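Cyclin homolog (Herpesvirus saimiri, PDB 2F2C) modulates the host cell cycle as a viral D-type cyclin and may promote T-cell transformation and rapid proliferation during latent infection. Local coordinates at residues A[39-42]-A[46-49]; A[53-58]-A[92-97]; A[78-83]-A[99-104]; A[185-190]-A[243-248]. All blocks are in the same frame, centred on the assembly; numbering follows the deposited sequence.

Overall arrangement
From the N terminus, interaction 1 comes first and closes a three-residue loop in the connection leading to helix 49-65. Interactions 2 and 3 then cross along the chain: the first joins helix 49-65 to the start of helix 94-109, the second joins helix 72-83 to a later part of that same helix. Their centres lie about 10 Å apart, with Leu80 and Ile97 among the residues bridging them. Interaction 4 follows separately in the second cyclin-family region, bringing the loop after helix 170-184 against the end of helix 232-247. Its loop also meets the first region, through Pro188 on Val49 and Ile186 on Thr57, whereas interactions 3 and 4 do not touch.

Interaction 1. Residues A[39-42]-A[46-49]; sequences SLWE and EVTV
Leu40 and Trp41, on a type II turn from Ser39 to Glu42, face Val47 to Val49 in the irregular chain running into helix 49-65, the backbones coming nearest at 7.2 Å between CA of Trp41 and CA of Val49. Trp41 occupies the third position of the turn with a positive phi of 62°, and the turn is closed by a weak bond from Glu42 N to Ser39 O. CG of Trp41 lies anti to its carbonyl carbon (chi1 -79°), which swings the indole across towards Val47 and Thr48. The six-membered end of the ring does the touching: CZ3 of Trp41 lies 3.5 Å from CG2 of Val47 and 3.4 Å from the backbone O of Thr48. Both partners approach the ring obliquely, and the Val47 side chain runs at about a right angle to the indole. Beside this, Leu40 reaches Val49 more loosely, CD2 to CG1 at 4.4 Å. Thr48 turns its CB away from the tryptophan. It is the N-cap of helix 49-65: OG1 accepts a weak bond from Asp50 N, while its own N donates to Asn51 OD1. At the other end of the indole, NE1 of Trp41 donates to Asp81 OD1 on helix 72-83, and Leu80, Leu84 and Leu94 pack around the ring. The indole is therefore held at two ends by different chemistry. A hydrogen bond fixes the pyrrole N-H, probably strengthened by the carboxylate charge, while apolar packing against Val47 seats the CE3-CZ3 side of the six-membered ring; together they tie the loop before helix 49-65 to helices 72-83 and 94-109.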
# COMPACT_ATOMS: atom_id res chain seq x y z
N SER A 39 22.05 13.89 -13.11
CA SER A 39 21.64 15.01 -13.96
C SER A 39 20.19 14.90 -14.44
O SER A 39 19.86 14.03 -15.26
CB SER A 39 22.57 15.12 -15.16
OG SER A 39 22.14 16.19 -15.97
N LEU A 40 19.34 15.79 -13.94
CA LEU A 40 17.90 15.69 -14.16
C LEU A 40 17.52 15.82 -15.63
O LEU A 40 17.95 16.77 -16.29
CB LEU A 40 17.16 16.72 -13.31
CG LEU A 40 15.64 16.65 -13.31
CD1 LEU A 40 15.17 15.36 -12.65
CD2 LEU A 40 15.10 17.86 -12.57
N TRP A 41 16.73 14.85 -16.11
CA TRP A 41 16.18 14.82 -17.48
C TRP A 41 17.24 14.75 -18.58
O TRP A 41 16.97 15.12 -19.73
CB TRP A 41 15.24 16.02 -17.72
CG TRP A 41 13.85 15.86 -17.14
CD1 TRP A 41 13.48 15.06 -16.09
CD2 TRP A 41 12.66 16.54 -17.56
NE1 TRP A 41 12.13 15.18 -15.85
CE2 TRP A 41 11.60 16.09 -16.73
CE3 TRP A 41 12.37 17.48 -18.56
CZ2 TRP A 41 10.28 16.55 -16.87
CZ3 TRP A 41 11.06 17.94 -18.69
CH2 TRP A 41 10.03 17.47 -17.85
N GLU A 42 18.43 14.25 -18.24
CA GLU A 42 19.61 14.28 -19.11
C GLU A 42 19.45 13.60 -20.47
O GLU A 42 20.05 14.02 -21.44
CB GLU A 42 20.81 13.71 -18.38
N GLU A 46 14.72 17.62 -26.48
CA GLU A 46 13.89 18.80 -26.61
C GLU A 46 13.65 19.43 -25.23
O GLU A 46 14.47 20.20 -24.75
CB GLU A 46 12.59 18.41 -27.30
CG GLU A 46 11.68 19.56 -27.69
CD GLU A 46 10.54 19.09 -28.59
OE1 GLU A 46 10.70 18.03 -29.23
OE2 GLU A 46 9.50 19.79 -28.66
N VAL A 47 12.53 19.07 -24.60
CA VAL A 47 12.14 19.58 -23.29
C VAL A 47 13.33 19.81 -22.35
O VAL A 47 14.26 18.98 -22.30
CB VAL A 47 11.09 18.63 -22.63
CG1 VAL A 47 9.98 18.29 -23.61
CG2 VAL A 47 11.74 17.34 -22.12
N THR A 48 13.32 20.92 -21.63
CA THR A 48 14.37 21.18 -20.64
C THR A 48 13.82 21.26 -19.22
O THR A 48 12.65 20.95 -18.96
CB THR A 48 15.19 22.47 -20.96
OG1 THR A 48 14.43 23.63 -20.58
CG2 THR A 48 15.43 22.65 -22.47
N VAL A 49 14.69 21.66 -18.30
CA VAL A 49 14.34 21.71 -16.90
C VAL A 49 13.37 22.84 -16.67
O VAL A 49 12.45 22.72 -15.87
CB VAL A 49 15.58 21.88 -16.01
CG1 VAL A 49 15.21 21.74 -14.55
CG2 VAL A 49 16.60 20.81 -16.35

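Interaction 2. Residues A[53-58]-A[92-97]; sequences TILLTW and KTLQKI
Gln95 leans across Trp58 from the first turn of helix 94-109, while Leu55, one turn back from Trp58 on helix 49-65, packs beside them against Leu94. From CB the glutamine chain leaves with CG anti to the backbone N (chi1 -167°) and stays extended beyond it. CG of Gln95 stands 4.2 Å from the centroid of the Trp58 six-membered ring and 24° off its normal, a CH-pi contact. At the tip, the atom modelled as OE1 of Gln95 lies over a face of the same indole, nearest CZ2 of Trp58 at 3.7 Å and offset towards the rim, though the amide flip is uncertain. The amide plane stands 81° from the ring plane, nearly upright on it. Leu55 supplies the apolar half: its CD2 meets CD2 of Leu94, and its CD1 lies 4.0 Å from CA of Gln95. By sequence, these positions probably correspond to the hydrophobic patch of cellular cyclins, built from the MRAIL helix and the start of the third cyclin-box helix, where RXL motifs of substrates and inhibitors dock. Dispersion and CH-pi contact hold the segments without a hydrogen bond between them, so matching shape rather than directed polar bonds sets their fit.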
# COMPACT_ATOMS: atom_id res chain seq x y z
N THR A 53 9.52 22.79 -14.62
CA THR A 53 8.97 23.65 -13.57
C THR A 53 7.54 24.15 -13.83
O THR A 53 6.72 24.23 -12.91
CB THR A 53 9.89 24.86 -13.28
OG1 THR A 53 11.27 24.45 -13.29
CG2 THR A 53 9.68 25.36 -11.85
N ILE A 54 7.25 24.52 -15.08
CA ILE A 54 5.89 24.90 -15.48
C ILE A 54 4.91 23.71 -15.33
O ILE A 54 3.85 23.83 -14.71
CB ILE A 54 5.91 25.51 -16.91
CG1 ILE A 54 6.65 26.87 -16.90
CG2 ILE A 54 4.51 25.72 -17.43
CD1 ILE A 54 7.34 27.27 -18.20
N LEU A 55 5.30 22.55 -15.86
CA LEU A 55 4.43 21.39 -15.89
C LEU A 55 4.13 20.87 -14.50
O LEU A 55 3.01 20.45 -14.21
CB LEU A 55 5.07 20.29 -16.72
CG LEU A 55 4.41 18.93 -16.63
CD1 LEU A 55 3.11 18.92 -17.41
CD2 LEU A 55 5.40 17.88 -17.16
N LEU A 56 5.13 20.89 -13.63
CA LEU A 56 4.94 20.46 -12.26
C LEU A 56 4.11 21.48 -11.48
O LEU A 56 3.42 21.10 -10.54
CB LEU A 56 6.27 20.18 -11.58
CG LEU A 56 7.04 18.95 -12.05
CD1 LEU A 56 8.25 18.74 -11.14
CD2 LEU A 56 6.15 17.68 -12.05
N THR A 57 4.19 22.76 -11.88
CA THR A 57 3.34 23.82 -11.31
C THR A 57 1.89 23.56 -11.66
O THR A 57 1.01 23.70 -10.83
CB THR A 57 3.79 25.19 -11.81
OG1 THR A 57 5.02 25.54 -11.17
CG2 THR A 57 2.86 26.27 -11.34
N TRP A 58 1.63 23.15 -12.89
CA TRP A 58 0.29 22.79 -13.27
C TRP A 58 -0.15 21.50 -12.57
O TRP A 58 -1.21 21.45 -11.94
CB TRP A 58 0.21 22.66 -14.78
CG TRP A 58 -1.11 22.25 -15.33
CD1 TRP A 58 -2.25 23.00 -15.39
CD2 TRP A 58 -1.42 21.00 -15.93
NE1 TRP A 58 -3.26 22.29 -15.99
CE2 TRP A 58 -2.78 21.05 -16.33
CE3 TRP A 58 -0.69 19.83 -16.19
CZ2 TRP A 58 -3.41 19.98 -16.96
CZ3 TRP A 58 -1.33 18.77 -16.80
CH2 TRP A 58 -2.67 18.85 -17.19
N LYS A 92 5.57 19.70 -27.30
CA LYS A 92 4.18 19.68 -27.76
C LYS A 92 3.39 18.46 -27.27
O LYS A 92 2.24 18.25 -27.68
CB LYS A 92 4.13 19.79 -29.30
N THR A 93 3.99 17.66 -26.40
CA THR A 93 3.31 16.51 -25.80
C THR A 93 3.56 16.36 -24.28
O THR A 93 3.00 15.47 -23.62
CB THR A 93 3.65 15.20 -26.60
OG1 THR A 93 2.82 14.12 -26.15
CG2 THR A 93 5.07 14.69 -26.33
N LEU A 94 4.37 17.26 -23.72
CA LEU A 94 4.77 17.22 -22.33
C LEU A 94 3.57 17.23 -21.41
O LEU A 94 3.56 16.54 -20.40
CB LEU A 94 5.64 18.42 -21.99
CG LEU A 94 6.95 18.21 -21.23
CD1 LEU A 94 7.43 19.56 -20.73
CD2 LEU A 94 6.86 17.22 -20.08
N GLN A 95 2.57 18.02 -21.77
CA GLN A 95 1.38 18.15 -20.95
C GLN A 95 0.61 16.83 -20.86
O GLN A 95 0.13 16.47 -19.79
CB GLN A 95 0.48 19.26 -21.49
CG GLN A 95 -0.61 19.67 -20.53
CD GLN A 95 -1.27 21.00 -20.86
OE1 GLN A 95 -1.92 21.59 -20.00
NE2 GLN A 95 -1.12 21.46 -22.10
N LYS A 96 0.51 16.12 -21.98
CA LYS A 96 -0.14 14.81 -22.01
C LYS A 96 0.57 13.84 -21.07
O LYS A 96 -0.07 13.06 -20.36
CB LYS A 96 -0.12 14.26 -23.44
CG LYS A 96 -1.06 13.10 -23.68
CD LYS A 96 -1.47 13.04 -25.15
CE LYS A 96 -0.39 12.44 -26.04
NZ LYS A 96 -0.51 10.97 -26.10
N ILE A 97 1.89 13.91 -21.05
CA ILE A 97 2.67 13.00 -20.22
C ILE A 97 2.35 13.26 -18.76
O ILE A 97 1.97 12.33 -18.02
CB ILE A 97 4.20 13.14 -20.49
CG1 ILE A 97 4.52 12.70 -21.93
CG2 ILE A 97 4.99 12.32 -19.48
CD1 ILE A 97 5.93 13.03 -22.42

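Interaction 3. Residues A[78-83]-A[99-104]; sequences SILDRY and AACVLI
Leu80 and Cys101 approach to 6.0 Å between CA atoms where segments 78-83 and 99-104, both helical, pass each other at 127°, their local axes 9.2 Å apart. Cys101 is the centre of the contact. Its sulfur, SG, is anti to its own carbonyl carbon (chi1 -58°) and reaches over the first helix, lying 3.8 Å from CA of Leu80 and 3.9 Å from CB of the same residue. CG2 of Ile79 flanks it at 4.0 Å from SG of Cys101. One turn further along helix 94-109, CG2 of Ile104 meets CD1 of Ile79 at 3.6 Å. All four residues are buried, and everything that meets is apolar apart from the thiol sulfur. Helices 72-83 and 94-109 are the second and third helices of the first cyclin box, in which the third runs through the middle of the five-helix bundle; helix 129-142 packs on it too, with Ile139 against Ala100 and Glu136 against Ile104. On another side of helix 72-83, NH2 of Arg82 donates to OG of Ser78 at 2.8 Å, the acceptor tilted 22° from the guanidinium plane, and also bonds Thr147 O. Leu103, on helix 94-109, rests on the backbone of another protein chain in the assembly.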
# COMPACT_ATOMS: atom_id res chain seq x y z
N SER A 78 7.54 11.48 -9.21
CA SER A 78 8.42 10.35 -9.29
C SER A 78 8.17 9.61 -10.58
O SER A 78 9.12 9.36 -11.33
CB SER A 78 8.16 9.43 -8.13
OG SER A 78 9.07 8.35 -8.18
N ILE A 79 6.91 9.28 -10.86
CA ILE A 79 6.55 8.55 -12.08
C ILE A 79 7.04 9.29 -13.31
O ILE A 79 7.58 8.67 -14.22
CB ILE A 79 5.03 8.30 -12.18
CG1 ILE A 79 4.57 7.22 -11.20
CG2 ILE A 79 4.64 7.87 -13.59
CD1 ILE A 79 3.07 7.12 -11.13
N LEU A 80 6.85 10.61 -13.30
CA LEU A 80 7.23 11.47 -14.44
C LEU A 80 8.71 11.36 -14.72
O LEU A 80 9.09 11.01 -15.84
CB LEU A 80 6.81 12.92 -14.21
CG LEU A 80 7.46 13.99 -15.12
CD1 LEU A 80 6.89 13.97 -16.54
CD2 LEU A 80 7.36 15.41 -14.53
N ASP A 81 9.55 11.62 -13.72
CA ASP A 81 11.01 11.52 -13.90
C ASP A 81 11.46 10.14 -14.37
O ASP A 81 12.10 10.02 -15.42
CB ASP A 81 11.78 11.94 -12.64
CG ASP A 81 11.55 13.40 -12.28
OD1 ASP A 81 11.32 14.22 -13.20
OD2 ASP A 81 11.59 13.81 -11.09
N ARG A 82 11.11 9.11 -13.60
CA ARG A 82 11.40 7.73 -13.99
C ARG A 82 11.03 7.48 -15.44
O ARG A 82 11.86 7.00 -16.21
CB ARG A 82 10.65 6.74 -13.10
CG ARG A 82 11.35 6.42 -11.79
CD ARG A 82 10.60 5.41 -10.94
NE ARG A 82 9.53 6.04 -10.17
CZ ARG A 82 8.49 5.39 -9.64
NH1 ARG A 82 8.36 4.08 -9.80
NH2 ARG A 82 7.58 6.07 -8.95
N TYR A 83 9.80 7.82 -15.81
CA TYR A 83 9.31 7.65 -17.18
C TYR A 83 10.18 8.38 -18.19
O TYR A 83 10.41 7.88 -19.29
CB TYR A 83 7.86 8.12 -17.33
CG TYR A 83 7.37 8.05 -18.76
CD1 TYR A 83 7.08 6.81 -19.35
CD2 TYR A 83 7.24 9.20 -19.54
CE1 TYR A 83 6.66 6.73 -20.69
CE2 TYR A 83 6.81 9.13 -20.88
CZ TYR A 83 6.53 7.89 -21.45
OH TYR A 83 6.09 7.80 -22.76
N ALA A 99 -0.08 14.81 -17.47
CA ALA A 99 -1.48 14.54 -17.21
C ALA A 99 -1.64 13.07 -16.85
O ALA A 99 -2.33 12.76 -15.91
CB ALA A 99 -2.34 14.89 -18.41
N ALA A 100 -0.98 12.18 -17.59
CA ALA A 100 -1.14 10.75 -17.34
C ALA A 100 -0.38 10.24 -16.12
O ALA A 100 -0.68 9.16 -15.61
CB ALA A 100 -0.78 9.96 -18.56
N CYS A 101 0.59 11.02 -15.65
CA CYS A 101 1.27 10.71 -14.39
C CYS A 101 0.34 10.95 -13.21
O CYS A 101 0.15 10.06 -12.38
CB CYS A 101 2.56 11.49 -14.26
SG CYS A 101 3.67 11.13 -15.64
N VAL A 102 -0.27 12.13 -13.14
CA VAL A 102 -1.28 12.42 -12.13
C VAL A 102 -2.41 11.39 -12.18
O VAL A 102 -2.93 11.00 -11.13
CB VAL A 102 -1.86 13.85 -12.30
CG1 VAL A 102 -3.10 14.05 -11.44
CG2 VAL A 102 -0.82 14.87 -11.93
N LEU A 103 -2.78 10.95 -13.37
CA LEU A 103 -3.82 9.93 -13.48
C LEU A 103 -3.36 8.66 -12.77
O LEU A 103 -4.05 8.18 -11.86
CB LEU A 103 -4.24 9.66 -14.94
CG LEU A 103 -5.39 8.65 -15.13
CD1 LEU A 103 -6.70 9.15 -14.58
CD2 LEU A 103 -5.58 8.29 -16.59
N ILE A 104 -2.18 8.15 -13.13
CA ILE A 104 -1.67 6.93 -12.50
C ILE A 104 -1.53 7.12 -10.99
O ILE A 104 -2.00 6.27 -10.21
CB ILE A 104 -0.35 6.43 -13.18
CG1 ILE A 104 -0.65 5.90 -14.59
CG2 ILE A 104 0.28 5.30 -12.40
CD1 ILE A 104 0.52 5.93 -15.52

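Interaction 4. Residues A[185-190]-A[243-248]; sequences LIQPNI and SEAFSL
Gln187 lays its aliphatic stem on Ala245 and Leu248 at the end of helix 232-247. CB of Gln187 sits 3.8 Å from CB of Ala245, and its CG meets CD2 of Leu248 at 3.7 Å. The chain is bent at chi2 (29°), which folds the amide back over the end of the helix, and the Gln187 and Leu248 side chains run at about a right angle. There the modelled OE1 of Gln187 lies 3.5 Å from CB of Leu248 and 3.4 Å from O of Ala245. The latter pair is two acceptors and forms no bond, and at this resolution the amide orientation is doubtful. Ile190 brings CG1 to 3.6 Å from CB of Ala245, so the methyl meets Ile190 and Gln187 side by side. A backbone bond from Ile190 N to Gln187 O closes the turn on which both side chains point toward the helix. Ala245 also packs on Ala184 of helix 170-184. The loop itself lies on helix 49-65 of the first cyclin box, with Ile186 on Thr53 and Thr57, Gln187 on Thr53 and Pro188 on Val49; Gln187 thus sits between helix 232-247 and the helix that opens the other box.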
# COMPACT_ATOMS: atom_id res chain seq x y z
N LEU A 185 9.03 20.44 -4.19
CA LEU A 185 9.25 19.43 -5.25
C LEU A 185 9.02 19.94 -6.67
O LEU A 185 9.32 19.23 -7.63
CB LEU A 185 8.37 18.20 -5.02
CG LEU A 185 8.94 17.17 -4.05
CD1 LEU A 185 7.87 16.33 -3.46
CD2 LEU A 185 9.96 16.31 -4.73
N ILE A 186 8.47 21.15 -6.81
CA ILE A 186 8.32 21.79 -8.12
C ILE A 186 9.70 22.18 -8.68
O ILE A 186 9.96 22.07 -9.89
CB ILE A 186 7.38 23.04 -8.02
CG1 ILE A 186 5.95 22.60 -7.70
CG2 ILE A 186 7.38 23.89 -9.30
CD1 ILE A 186 4.91 23.73 -7.73
N GLN A 187 10.58 22.62 -7.79
CA GLN A 187 11.88 23.17 -8.16
C GLN A 187 12.91 22.09 -8.58
O GLN A 187 13.02 21.02 -7.93
CB GLN A 187 12.41 24.02 -7.01
CG GLN A 187 12.17 25.52 -7.14
CD GLN A 187 10.94 25.88 -7.93
OE1 GLN A 187 9.86 26.07 -7.37
NE2 GLN A 187 11.08 25.95 -9.25
N PRO A 188 13.63 22.36 -9.66
CA PRO A 188 14.59 21.43 -10.27
C PRO A 188 15.63 20.81 -9.32
O PRO A 188 15.83 19.59 -9.33
CB PRO A 188 15.31 22.29 -11.30
CG PRO A 188 14.94 23.74 -10.96
CD PRO A 188 13.55 23.63 -10.41
N ASN A 189 16.26 21.63 -8.50
CA ASN A 189 17.32 21.18 -7.61
C ASN A 189 16.83 20.28 -6.45
O ASN A 189 17.63 19.79 -5.65
CB ASN A 189 18.07 22.39 -7.06
CG ASN A 189 17.25 23.18 -6.07
OD1 ASN A 189 16.03 23.35 -6.23
ND2 ASN A 189 17.90 23.68 -5.02
N ILE A 190 15.53 20.04 -6.36
CA ILE A 190 15.01 19.24 -5.26
C ILE A 190 14.93 17.79 -5.72
O ILE A 190 14.97 16.86 -4.91
CB ILE A 190 13.62 19.80 -4.78
CG1 ILE A 190 13.77 21.22 -4.22
CG2 ILE A 190 12.99 18.93 -3.71
CD1 ILE A 190 14.92 21.43 -3.19
N SER A 243 13.24 25.24 1.98
CA SER A 243 12.75 26.58 2.27
C SER A 243 12.80 27.53 1.05
O SER A 243 11.84 28.24 0.77
CB SER A 243 13.50 27.16 3.46
OG SER A 243 13.07 28.47 3.71
N GLU A 244 13.92 27.53 0.33
CA GLU A 244 14.06 28.39 -0.85
C GLU A 244 13.18 27.91 -2.00
O GLU A 244 12.50 28.70 -2.64
CB GLU A 244 15.52 28.47 -1.31
CG GLU A 244 16.51 28.71 -0.18
CD GLU A 244 16.74 30.18 0.13
OE1 GLU A 244 15.84 31.01 -0.18
OE2 GLU A 244 17.83 30.51 0.68
N ALA A 245 13.19 26.61 -2.25
CA ALA A 245 12.33 26.01 -3.27
C ALA A 245 10.85 26.39 -3.06
O ALA A 245 10.14 26.77 -4.01
CB ALA A 245 12.51 24.50 -3.29
N PHE A 246 10.42 26.32 -1.80
CA PHE A 246 9.07 26.71 -1.39
C PHE A 246 8.75 28.17 -1.71
O PHE A 246 7.68 28.47 -2.22
CB PHE A 246 8.85 26.37 0.09
CG PHE A 246 7.62 26.95 0.69
CD1 PHE A 246 6.35 26.49 0.31
CD2 PHE A 246 7.71 27.94 1.66
CE1 PHE A 246 5.20 27.02 0.88
CE2 PHE A 246 6.56 28.48 2.23
CZ PHE A 246 5.30 28.01 1.84
N SER A 247 9.69 29.07 -1.42
CA SER A 247 9.59 30.49 -1.83
C SER A 247 9.35 30.66 -3.32
O SER A 247 8.61 31.55 -3.72
CB SER A 247 10.87 31.26 -1.51
OG SER A 247 11.20 31.20 -0.14
N LEU A 248 9.99 29.83 -4.14
CA LEU A 248 10.02 30.02 -5.59
C LEU A 248 8.70 29.77 -6.30
O LEU A 248 8.57 30.06 -7.49
CB LEU A 248 11.12 29.17 -6.22
CG LEU A 248 12.40 29.91 -6.64
CD1 LEU A 248 12.72 31.08 -5.72
CD2 LEU A 248 13.58 28.95 -6.72